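Nicotinamide-nucleotide adenylyltransferase NadR family / Ribosylnicotinamide kinase (Lactococcus lactis subsp. cremoris, PDB 6GYE) probably phosphorylates nicotinamide riboside through its P-loop kinase domain, a step toward NAD+, and belongs to a family that also carries a nicotinamide-nucleotide adenylyltransferase activity. Local coordinates at residues H178-V183 / G254-D259; T184-A189 / E292-I297; K339-D344 / Y359-D364. All blocks are in the same frame, centred on the assembly; numbering follows the deposited sequence.

Interaction 1: H178-V183 / G254-D259. With NNR (Nicotinamide riboside), chain I; SO4 (sulfate ion), chain D.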
loop_
_atom_site.group_PDB
_atom_site.type_symbol
_atom_site.label_atom_id
_atom_site.label_comp_id
_atom_site.label_asym_id
_atom_site.label_seq_id
_atom_site.Cartn_x
_atom_site.Cartn_y
_atom_site.Cartn_z
ATOM N N HIS A 178 0.986 0.145 -0.539
ATOM C CA HIS A 178 0.184 1.213 -1.126
ATOM C C HIS A 178 0.260 1.204 -2.647
ATOM O O HIS A 178 -0.733 1.510 -3.324
ATOM C CB HIS A 178 0.645 2.564 -0.583
ATOM C CG HIS A 178 -0.104 3.728 -1.149
ATOM N ND1 HIS A 178 -1.311 4.156 -0.637
ATOM C CD2 HIS A 178 0.178 4.554 -2.187
ATOM C CE1 HIS A 178 -1.736 5.197 -1.332
ATOM N NE2 HIS A 178 -0.855 5.455 -2.282
ATOM N N PHE A 179 1.429 0.888 -3.206
ATOM C CA PHE A 179 1.630 0.985 -4.654
ATOM C C PHE A 179 1.391 -0.330 -5.372
ATOM O O PHE A 179 1.593 -0.411 -6.588
ATOM C CB PHE A 179 3.039 1.484 -4.968
ATOM C CG PHE A 179 3.253 2.918 -4.616
ATOM C CD1 PHE A 179 2.751 3.921 -5.420
ATOM C CD2 PHE A 179 3.921 3.264 -3.458
ATOM C CE1 PHE A 179 2.934 5.249 -5.081
ATOM C CE2 PHE A 179 4.102 4.589 -3.114
ATOM C CZ PHE A 179 3.614 5.579 -3.918
ATOM N N SER A 180 1.011 -1.369 -4.639
ATOM C CA SER A 180 0.884 -2.689 -5.229
ATOM C C SER A 180 -0.327 -2.752 -6.153
ATOM O O SER A 180 -1.374 -2.163 -5.873
ATOM C CB SER A 180 0.778 -3.741 -4.125
ATOM O OG SER A 180 0.753 -5.005 -4.723
ATOM N N LYS A 181 -0.164 -3.433 -7.284
ATOM C CA LYS A 181 -1.297 -3.830 -8.108
ATOM C C LYS A 181 -1.911 -5.119 -7.565
ATOM O O LYS A 181 -1.196 -6.026 -7.126
ATOM C CB LYS A 181 -0.840 -4.019 -9.552
ATOM C CG LYS A 181 -0.530 -2.699 -10.308
ATOM C CD LYS A 181 -1.782 -2.049 -10.795
ATOM C CE LYS A 181 -1.505 -0.803 -11.653
ATOM N NZ LYS A 181 -0.770 0.199 -10.841
ATOM N N VAL A 182 -3.234 -5.222 -7.624
ATOM C CA VAL A 182 -3.947 -6.345 -7.013
ATOM C C VAL A 182 -4.956 -6.893 -8.021
ATOM O O VAL A 182 -5.819 -6.152 -8.507
ATOM C CB VAL A 182 -4.644 -5.929 -5.702
ATOM C CG1 VAL A 182 -5.441 -7.092 -5.086
ATOM C CG2 VAL A 182 -3.626 -5.385 -4.686
ATOM N N VAL A 183 -4.841 -8.183 -8.332
ATOM C CA VAL A 183 -5.767 -8.911 -9.198
ATOM C C VAL A 183 -6.489 -9.942 -8.346
ATOM O O VAL A 183 -5.842 -10.792 -7.725
ATOM C CB VAL A 183 -5.023 -9.621 -10.341
ATOM C CG1 VAL A 183 -6.003 -10.368 -11.241
ATOM C CG2 VAL A 183 -4.174 -8.657 -11.112
ATOM N N GLY A 254 5.323 -6.341 -7.180
ATOM C CA GLY A 254 4.545 -5.214 -7.656
ATOM C C GLY A 254 3.140 -5.591 -8.072
ATOM O O GLY A 254 2.286 -4.718 -8.258
ATOM N N ILE A 255 2.877 -6.895 -8.188
ATOM C CA ILE A 255 1.567 -7.412 -8.573
ATOM C C ILE A 255 1.283 -8.648 -7.727
ATOM O O ILE A 255 2.133 -9.539 -7.639
ATOM C CB ILE A 255 1.544 -7.780 -10.074
ATOM C CG1 ILE A 255 2.064 -6.611 -10.923
ATOM C CG2 ILE A 255 0.135 -8.221 -10.507
ATOM C CD1 ILE A 255 2.011 -6.832 -12.437
ATOM N N VAL A 256 0.079 -8.736 -7.134
ATOM C CA VAL A 256 -0.314 -9.936 -6.394
ATOM C C VAL A 256 -1.666 -10.443 -6.887
ATOM O O VAL A 256 -2.507 -9.679 -7.369
ATOM C CB VAL A 256 -0.349 -9.718 -4.862
ATOM C CG1 VAL A 256 0.917 -9.013 -4.401
ATOM C CG2 VAL A 256 -1.567 -8.948 -4.467
ATOM N N PHE A 257 -1.868 -11.750 -6.762
ATOM C CA PHE A 257 -3.090 -12.412 -7.200
ATOM C C PHE A 257 -3.815 -12.982 -5.991
ATOM O O PHE A 257 -3.197 -13.630 -5.142
ATOM C CB PHE A 257 -2.791 -13.510 -8.219
ATOM C CG PHE A 257 -2.310 -12.983 -9.538
ATOM C CD1 PHE A 257 -0.964 -12.659 -9.732
ATOM C CD2 PHE A 257 -3.201 -12.795 -10.580
ATOM C CE1 PHE A 257 -0.510 -12.152 -10.951
ATOM C CE2 PHE A 257 -2.760 -12.297 -11.818
ATOM C CZ PHE A 257 -1.405 -11.973 -11.999
ATOM N N LEU A 258 -5.109 -12.705 -5.896
ATOM C CA LEU A 258 -5.910 -13.108 -4.749
ATOM C C LEU A 258 -6.975 -14.107 -5.182
ATOM O O LEU A 258 -7.740 -13.840 -6.113
ATOM C CB LEU A 258 -6.563 -11.888 -4.093
ATOM C CG LEU A 258 -5.603 -10.802 -3.603
ATOM C CD1 LEU A 258 -6.407 -9.714 -2.888
ATOM C CD2 LEU A 258 -4.498 -11.390 -2.679
ATOM N N ASP A 259 -7.053 -15.235 -4.469
ATOM C CA ASP A 259 -8.054 -16.272 -4.729
ATOM C C ASP A 259 -9.270 -15.984 -3.850
ATOM O O ASP A 259 -9.359 -16.434 -2.695
ATOM C CB ASP A 259 -7.478 -17.660 -4.461
ATOM C CG ASP A 259 -8.322 -18.774 -5.084
ATOM O OD1 ASP A 259 -9.452 -18.474 -5.528
ATOM O OD2 ASP A 259 -7.852 -19.934 -5.159
HETATM O O2R NNR I . -3.002 -5.603 4.257
HETATM C C2R NNR I . -3.509 -4.570 3.401
HETATM C C3R NNR I . -3.379 -3.181 4.013
HETATM O O3R NNR I . -2.788 -3.203 5.319
HETATM C C4R NNR I . -4.791 -2.623 4.097
HETATM C C5R NNR I . -4.925 -1.336 3.295
HETATM O O5R NNR I . -6.277 -0.869 3.365
HETATM O O4R NNR I . -5.687 -3.609 3.579
HETATM C C1R NNR I . -4.994 -4.787 3.157
HETATM N N1 NNR I . -5.232 -5.018 1.731
HETATM C C2 NNR I . -6.124 -5.942 1.351
HETATM C C6 NNR I . -4.553 -4.302 0.824
HETATM C C5 NNR I . -4.758 -4.500 -0.536
HETATM C C4 NNR I . -5.677 -5.451 -0.956
HETATM C C3 NNR I . -6.368 -6.179 0.003
HETATM C C7 NNR I . -7.369 -7.216 -0.412
HETATM O O7 NNR I . -7.638 -8.127 0.353
HETATM N N7 NNR I . -7.941 -7.113 -1.611
HETATM S S SO4 D . -1.852 2.107 2.531
HETATM O O1 SO4 D . -0.412 2.124 2.712
HETATM O O2 SO4 D . -2.459 1.420 3.672
HETATM O O3 SO4 D . -2.384 3.462 2.477
HETATM O O4 SO4 D . -2.187 1.437 1.276
#
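Val183 and Phe257 run alongside each other from adjacent parallel strands of the P-loop NTPase sheet. Val183 CB stands 3.7 Å from Phe257 CD2, and CG1, anti to the backbone N (chi1 -180°), lies 3.8 Å from the same ring's CD2 and CE2. On this face, Lys181 also sets its CB beside Ile255 CG1 before its chain bends off toward a weak bond with Gln165. The other face belongs to Val182, whose two methyls divide the work: CG2 runs alongside Val256 CG2 at 4.1 Å, while CG1 presses on Leu258 CD1. Beta-branched and aromatic residues suit so buried a pair of strands. Four backbone hydrogen bonds hold the register, the straightest from Val183 N to Val256 O (175° at the hydrogen). Before the strand, His178 directs ND1 at a sulfate, probably from the crystallisation liquor, through weak bonds of 3.4 Å to both O3 and O4; Lys65 and Tyr69 bind the same ion. A leucine in place of His178 would probably leave that sulfate without its imidazole donor and Ile59 O without its weak NE2 bond. Toward the ligand, Leu258 CD1 comes within 3.3 Å of N7, the carboxamide nitrogen of nicotinamide riboside.

Interaction 2: T184-A189 / E292-I297; sequences TVMGSA and ERMDLI. With NNR (Nicotinamide riboside), chain I.
Thr184 and Ile297 pair as neighbours in parallel strands, CA atoms 5.0 Å apart, with Thr184 N giving a nearly straight hydrogen bond (165°) to Leu296 O and Ile297 CA-H leaning on Thr184 O. On the side-chain face of this pairing the sulfur chains do the packing. Met186 stays extended beyond CG, which carries its end to Ile297 and Met294: its SD passes obliquely over Ile297 CG2 at 3.7 Å, and its CE meets Met294 SD tip to tip at 4.0 Å. Met294 in turn crosses Thr184, whose OG1 is 3.4 Å from Met294 CG; this hydroxyl is buried with no polar partner in the model. An unbranched, polarisable thioether chain suits Met186, since it can reach from the strand across to the loop residue Met294. The start of segment 292-297 lines the nicotinamide riboside pocket. Glu292 lays CB and CG against the carboxamide, CB 3.7 Å from the ligand's N7, while the ligand's O5R lies over one face of the Arg293 guanidinium, 3.3 Å from NH2. Leu327 and Leu331 of helix 320-333 cover Met186, and Val185, turned the other way, rests on helix 193-203, which follows strand 181-187 across the probable P-loop.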
loop_
_atom_site.group_PDB
_atom_site.type_symbol
_atom_site.label_atom_id
_atom_site.label_comp_id
_atom_site.label_asym_id
_atom_site.label_seq_id
_atom_site.Cartn_x
_atom_site.Cartn_y
_atom_site.Cartn_z
ATOM N N THR A 184 -7.820 -9.905 -8.349
ATOM C CA THR A 184 -8.621 -10.832 -7.559
ATOM C C THR A 184 -9.453 -11.706 -8.484
ATOM O O THR A 184 -10.101 -11.198 -9.403
ATOM C CB THR A 184 -9.538 -10.079 -6.586
ATOM O OG1 THR A 184 -8.752 -9.244 -5.728
ATOM C CG2 THR A 184 -10.326 -11.070 -5.731
ATOM N N VAL A 185 -9.443 -13.009 -8.242
ATOM C CA VAL A 185 -10.220 -13.953 -9.040
ATOM C C VAL A 185 -11.458 -14.363 -8.253
ATOM O O VAL A 185 -11.381 -14.646 -7.053
ATOM C CB VAL A 185 -9.373 -15.181 -9.428
ATOM C CG1 VAL A 185 -10.211 -16.160 -10.212
ATOM C CG2 VAL A 185 -8.135 -14.754 -10.217
ATOM N N MET A 186 -12.599 -14.398 -8.922
ATOM C CA MET A 186 -13.886 -14.694 -8.303
ATOM C C MET A 186 -14.652 -15.710 -9.147
ATOM O O MET A 186 -14.590 -15.681 -10.382
ATOM C CB MET A 186 -14.732 -13.408 -8.135
ATOM C CG MET A 186 -14.070 -12.298 -7.304
ATOM S SD MET A 186 -15.212 -10.908 -7.027
ATOM C CE MET A 186 -14.147 -9.763 -6.132
ATOM N N GLY A 187 -15.381 -16.598 -8.489
ATOM C CA GLY A 187 -16.142 -17.605 -9.203
ATOM C C GLY A 187 -16.678 -18.647 -8.250
ATOM O O GLY A 187 -16.298 -18.712 -7.076
ATOM N N SER A 188 -17.580 -19.473 -8.780
ATOM C CA SER A 188 -18.151 -20.575 -8.014
ATOM C C SER A 188 -17.072 -21.604 -7.686
ATOM O O SER A 188 -15.971 -21.593 -8.238
ATOM C CB SER A 188 -19.255 -21.275 -8.804
ATOM O OG SER A 188 -20.154 -20.350 -9.389
ATOM N N ALA A 189 -17.417 -22.530 -6.801
ATOM C CA ALA A 189 -16.525 -23.642 -6.509
ATOM C C ALA A 189 -16.436 -24.598 -7.698
ATOM O O ALA A 189 -17.399 -24.777 -8.454
ATOM C CB ALA A 189 -17.005 -24.394 -5.277
ATOM N N GLU A 292 -10.553 -3.352 1.007
ATOM C CA GLU A 292 -9.974 -4.031 -0.141
ATOM C C GLU A 292 -9.635 -3.034 -1.239
ATOM O O GLU A 292 -10.384 -2.086 -1.490
ATOM C CB GLU A 292 -10.928 -5.097 -0.666
ATOM C CG GLU A 292 -11.228 -6.183 0.360
ATOM C CD GLU A 292 -12.039 -7.327 -0.228
ATOM O OE1 GLU A 292 -12.269 -7.287 -1.455
ATOM O OE2 GLU A 292 -12.426 -8.262 0.518
ATOM N N ARG A 293 -8.484 -3.239 -1.869
ATOM C CA ARG A 293 -8.052 -2.446 -3.012
ATOM C C ARG A 293 -7.860 -3.414 -4.164
ATOM O O ARG A 293 -6.948 -4.238 -4.124
ATOM C CB ARG A 293 -6.746 -1.701 -2.725
ATOM C CG ARG A 293 -6.634 -1.071 -1.364
ATOM C CD ARG A 293 -7.143 0.341 -1.382
ATOM N NE ARG A 293 -7.139 0.950 -0.055
ATOM C CZ ARG A 293 -8.184 0.959 0.766
ATOM N NH1 ARG A 293 -9.318 0.376 0.399
ATOM N NH2 ARG A 293 -8.095 1.545 1.954
ATOM N N MET A 294 -8.680 -3.303 -5.205
ATOM C CA MET A 294 -8.577 -4.185 -6.360
ATOM C C MET A 294 -8.399 -3.369 -7.629
ATOM O O MET A 294 -9.106 -2.378 -7.844
ATOM C CB MET A 294 -9.807 -5.085 -6.468
ATOM C CG MET A 294 -9.855 -6.101 -5.333
ATOM S SD MET A 294 -11.362 -7.062 -5.297
ATOM C CE MET A 294 -12.552 -5.834 -4.781
ATOM N N ASP A 295 -7.453 -3.785 -8.464
ATOM C CA ASP A 295 -7.246 -3.128 -9.746
ATOM C C ASP A 295 -7.921 -3.874 -10.876
ATOM O O ASP A 295 -8.367 -3.251 -11.841
ATOM C CB ASP A 295 -5.745 -2.992 -10.053
ATOM C CG ASP A 295 -5.015 -2.158 -9.022
ATOM O OD1 ASP A 295 -5.133 -0.914 -9.053
ATOM O OD2 ASP A 295 -4.336 -2.744 -8.150
ATOM N N LEU A 296 -8.041 -5.188 -10.748
ATOM C CA LEU A 296 -8.616 -6.024 -11.788
ATOM C C LEU A 296 -9.327 -7.174 -11.101
ATOM O O LEU A 296 -8.747 -7.800 -10.212
ATOM C CB LEU A 296 -7.534 -6.562 -12.730
ATOM C CG LEU A 296 -8.039 -7.652 -13.675
ATOM C CD1 LEU A 296 -9.093 -7.059 -14.622
ATOM C CD2 LEU A 296 -6.895 -8.311 -14.448
ATOM N N ILE A 297 -10.567 -7.438 -11.509
ATOM C CA ILE A 297 -11.384 -8.516 -10.971
ATOM C C ILE A 297 -11.715 -9.474 -12.112
ATOM O O ILE A 297 -12.448 -9.118 -13.045
ATOM C CB ILE A 297 -12.660 -7.974 -10.311
ATOM C CG1 ILE A 297 -12.294 -7.093 -9.110
ATOM C CG2 ILE A 297 -13.584 -9.119 -9.876
ATOM C CD1 ILE A 297 -13.444 -6.186 -8.637
HETATM O O2R NNR I . -3.002 -5.603 4.257
HETATM C C2R NNR I . -3.509 -4.570 3.401
HETATM C C3R NNR I . -3.379 -3.181 4.013
HETATM O O3R NNR I . -2.788 -3.203 5.319
HETATM C C4R NNR I . -4.791 -2.623 4.097
HETATM C C5R NNR I . -4.925 -1.336 3.295
HETATM O O5R NNR I . -6.277 -0.869 3.365
HETATM O O4R NNR I . -5.687 -3.609 3.579
HETATM C C1R NNR I . -4.994 -4.787 3.157
HETATM N N1 NNR I . -5.232 -5.018 1.731
HETATM C C2 NNR I . -6.124 -5.942 1.351
HETATM C C6 NNR I . -4.553 -4.302 0.824
HETATM C C5 NNR I . -4.758 -4.500 -0.536
HETATM C C4 NNR I . -5.677 -5.451 -0.956
HETATM C C3 NNR I . -6.368 -6.179 0.003
HETATM C C7 NNR I . -7.369 -7.216 -0.412
HETATM O O7 NNR I . -7.638 -8.127 0.353
HETATM N N7 NNR I . -7.941 -7.113 -1.611
#

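Interaction 3: K339-D344 / Y359-D364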
loop_
_atom_site.group_PDB
_atom_site.type_symbol
_atom_site.label_atom_id
_atom_site.label_comp_id
_atom_site.label_asym_id
_atom_site.label_seq_id
_atom_site.Cartn_x
_atom_site.Cartn_y
_atom_site.Cartn_z
ATOM N N LYS A 339 -13.851 -2.604 -13.299
ATOM C CA LYS A 339 -12.683 -3.441 -13.081
ATOM C C LYS A 339 -12.940 -4.912 -13.380
ATOM O O LYS A 339 -12.024 -5.729 -13.235
ATOM C CB LYS A 339 -12.209 -3.285 -11.629
ATOM C CG LYS A 339 -11.768 -1.861 -11.288
ATOM C CD LYS A 339 -11.522 -1.719 -9.794
ATOM C CE LYS A 339 -10.969 -0.340 -9.448
ATOM N NZ LYS A 339 -10.814 -0.233 -7.971
ATOM N N VAL A 340 -14.150 -5.275 -13.800
ATOM C CA VAL A 340 -14.524 -6.676 -13.962
ATOM C C VAL A 340 -14.300 -7.110 -15.406
ATOM O O VAL A 340 -14.794 -6.479 -16.344
ATOM C CB VAL A 340 -15.988 -6.908 -13.558
ATOM C CG1 VAL A 340 -16.404 -8.314 -13.931
ATOM C CG2 VAL A 340 -16.199 -6.689 -12.070
ATOM N N VAL A 341 -13.574 -8.205 -15.577
ATOM C CA VAL A 341 -13.454 -8.904 -16.846
ATOM C C VAL A 341 -14.005 -10.307 -16.640
ATOM O O VAL A 341 -13.574 -11.022 -15.728
ATOM C CB VAL A 341 -11.995 -8.954 -17.331
ATOM C CG1 VAL A 341 -11.875 -9.853 -18.557
ATOM C CG2 VAL A 341 -11.478 -7.531 -17.610
ATOM N N ILE A 342 -14.967 -10.692 -17.470
ATOM C CA ILE A 342 -15.614 -11.991 -17.383
ATOM C C ILE A 342 -14.921 -12.944 -18.350
ATOM O O ILE A 342 -14.787 -12.639 -19.544
ATOM C CB ILE A 342 -17.109 -11.868 -17.701
ATOM C CG1 ILE A 342 -17.753 -10.924 -16.697
ATOM C CG2 ILE A 342 -17.760 -13.237 -17.686
ATOM C CD1 ILE A 342 -19.240 -10.875 -16.800
ATOM N N LEU A 343 -14.470 -14.091 -17.840
ATOM C CA LEU A 343 -13.704 -15.044 -18.650
ATOM C C LEU A 343 -14.639 -16.067 -19.301
ATOM O O LEU A 343 -14.669 -17.251 -18.968
ATOM C CB LEU A 343 -12.639 -15.711 -17.795
ATOM C CG LEU A 343 -11.654 -14.730 -17.154
ATOM C CD1 LEU A 343 -10.786 -15.447 -16.146
ATOM C CD2 LEU A 343 -10.794 -14.072 -18.237
ATOM N N ASP A 344 -15.362 -15.591 -20.309
ATOM C CA ASP A 344 -16.349 -16.407 -21.016
ATOM C C ASP A 344 -15.794 -16.882 -22.362
ATOM O O ASP A 344 -16.163 -16.413 -23.438
ATOM C CB ASP A 344 -17.648 -15.619 -21.180
ATOM C CG ASP A 344 -17.434 -14.269 -21.856
ATOM O OD1 ASP A 344 -16.272 -13.934 -22.208
ATOM O OD2 ASP A 344 -18.427 -13.529 -22.008
ATOM N N TYR A 359 -7.189 -18.965 -19.952
ATOM C CA TYR A 359 -5.902 -18.452 -19.492
ATOM C C TYR A 359 -5.371 -17.351 -20.417
ATOM O O TYR A 359 -4.863 -16.322 -19.943
ATOM C CB TYR A 359 -4.890 -19.597 -19.359
ATOM C CG TYR A 359 -3.511 -19.078 -19.060
ATOM C CD1 TYR A 359 -3.116 -18.786 -17.762
ATOM C CD2 TYR A 359 -2.618 -18.826 -20.094
ATOM C CE1 TYR A 359 -1.856 -18.269 -17.501
ATOM C CE2 TYR A 359 -1.389 -18.303 -19.857
ATOM C CZ TYR A 359 -1.000 -18.026 -18.568
ATOM O OH TYR A 359 0.257 -17.513 -18.379
ATOM N N HIS A 360 -5.467 -17.551 -21.741
ATOM C CA HIS A 360 -5.063 -16.493 -22.668
ATOM C C HIS A 360 -5.818 -15.205 -22.390
ATOM O O HIS A 360 -5.218 -14.121 -22.331
ATOM C CB HIS A 360 -5.289 -16.916 -24.121
ATOM C CG HIS A 360 -4.296 -17.908 -24.617
ATOM N ND1 HIS A 360 -4.227 -19.199 -24.131
ATOM C CD2 HIS A 360 -3.330 -17.809 -25.561
ATOM C CE1 HIS A 360 -3.256 -19.850 -24.750
ATOM N NE2 HIS A 360 -2.699 -19.031 -25.625
ATOM N N HIS A 361 -7.138 -15.309 -22.198
ATOM C CA HIS A 361 -7.943 -14.118 -21.930
ATOM C C HIS A 361 -7.471 -13.408 -20.668
ATOM O O HIS A 361 -7.278 -12.188 -20.665
ATOM C CB HIS A 361 -9.417 -14.505 -21.804
ATOM C CG HIS A 361 -10.352 -13.333 -21.807
ATOM N ND1 HIS A 361 -11.726 -13.471 -21.879
ATOM C CD2 HIS A 361 -10.111 -12.000 -21.772
ATOM C CE1 HIS A 361 -12.285 -12.276 -21.876
ATOM N NE2 HIS A 361 -11.329 -11.365 -21.817
ATOM N N ALA A 362 -7.271 -14.164 -19.585
ATOM C CA ALA A 362 -6.928 -13.567 -18.298
ATOM C C ALA A 362 -5.537 -12.937 -18.313
ATOM O O ALA A 362 -5.344 -11.847 -17.767
ATOM C CB ALA A 362 -7.024 -14.623 -17.190
ATOM N N ILE A 363 -4.543 -13.629 -18.879
ATOM C CA ILE A 363 -3.189 -13.081 -18.847
ATOM C C ILE A 363 -3.113 -11.827 -19.718
ATOM O O ILE A 363 -2.378 -10.888 -19.403
ATOM C CB ILE A 363 -2.150 -14.158 -19.247
ATOM C CG1 ILE A 363 -0.758 -13.750 -18.783
ATOM C CG2 ILE A 363 -2.149 -14.445 -20.783
ATOM C CD1 ILE A 363 -0.575 -13.749 -17.263
ATOM N N ASP A 364 -3.909 -11.765 -20.788
ATOM C CA ASP A 364 -4.018 -10.526 -21.552
ATOM C C ASP A 364 -4.690 -9.428 -20.733
ATOM O O ASP A 364 -4.278 -8.260 -20.789
ATOM C CB ASP A 364 -4.776 -10.774 -22.856
ATOM C CG ASP A 364 -4.640 -9.619 -23.844
ATOM O OD1 ASP A 364 -3.493 -9.164 -24.073
ATOM O OD2 ASP A 364 -5.674 -9.187 -24.414
#
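Leu343 drives CD2 over one face of the His361 ring, the tightly packed part of the contact, just past the end of strand 340-342. The methyl sits 3.9 Å from the ring centroid, 24° off its normal, a CH-pi contact displaced toward the rim. The same leucine touches Ala362 with both methyls, CD2 being 4.0 Å from Ala362 CB; a residue as small as alanine lets the helix come this near. His361 extends toward the strand because its CG is anti to the backbone N (chi1 -168°), which brings NE2 within 3.6 Å of Val341 CG1 and CE1 within 3.4 Å of Ile342 O. The looser side lies toward Asp344, exposed and poorly ordered, whose OD1 approaches the ring edge only as near as 4.3 Å from His361 CE1. The firmer polar partner of the imidazole is Asp345, whose OD2 is hydrogen-bonded to ND1, and the ring of Tyr355 stacks on the histidine. Leu343 also centres an inverse gamma turn, closed by a weak bond from Asp344 N to Ile342 O. Helix 358-370 thus packs against strand 340-342 and its neighbour 296-300, with helix 193-203 alongside, its Leu196 touching Leu343 and its Leu200 touching Ala362.

In the fold
From the N terminus, the chain passes a separate five-stranded parallel sheet before entering strand 181-187, the strand that interactions 1 and 2 share. Interaction 1 closes a largely helical loop of 70 residues by bringing 254-259 to one side of it; interaction 2 closes 102 residues by bringing 292-297 to the other. Their segments alternate along the chain, so the two loops cross, and both reach nicotinamide riboside. Interaction 3 follows in series, a short closure of 14 residues that sets helix 358-370 on edge strand 340-342. Lys339 probably joins it to interaction 2, by NZ to Met294 O and by its backbone O to Ile297 N. Together the contacts span the four-stranded sheet, in order 255-259, 181-187, 296-300, 340-342.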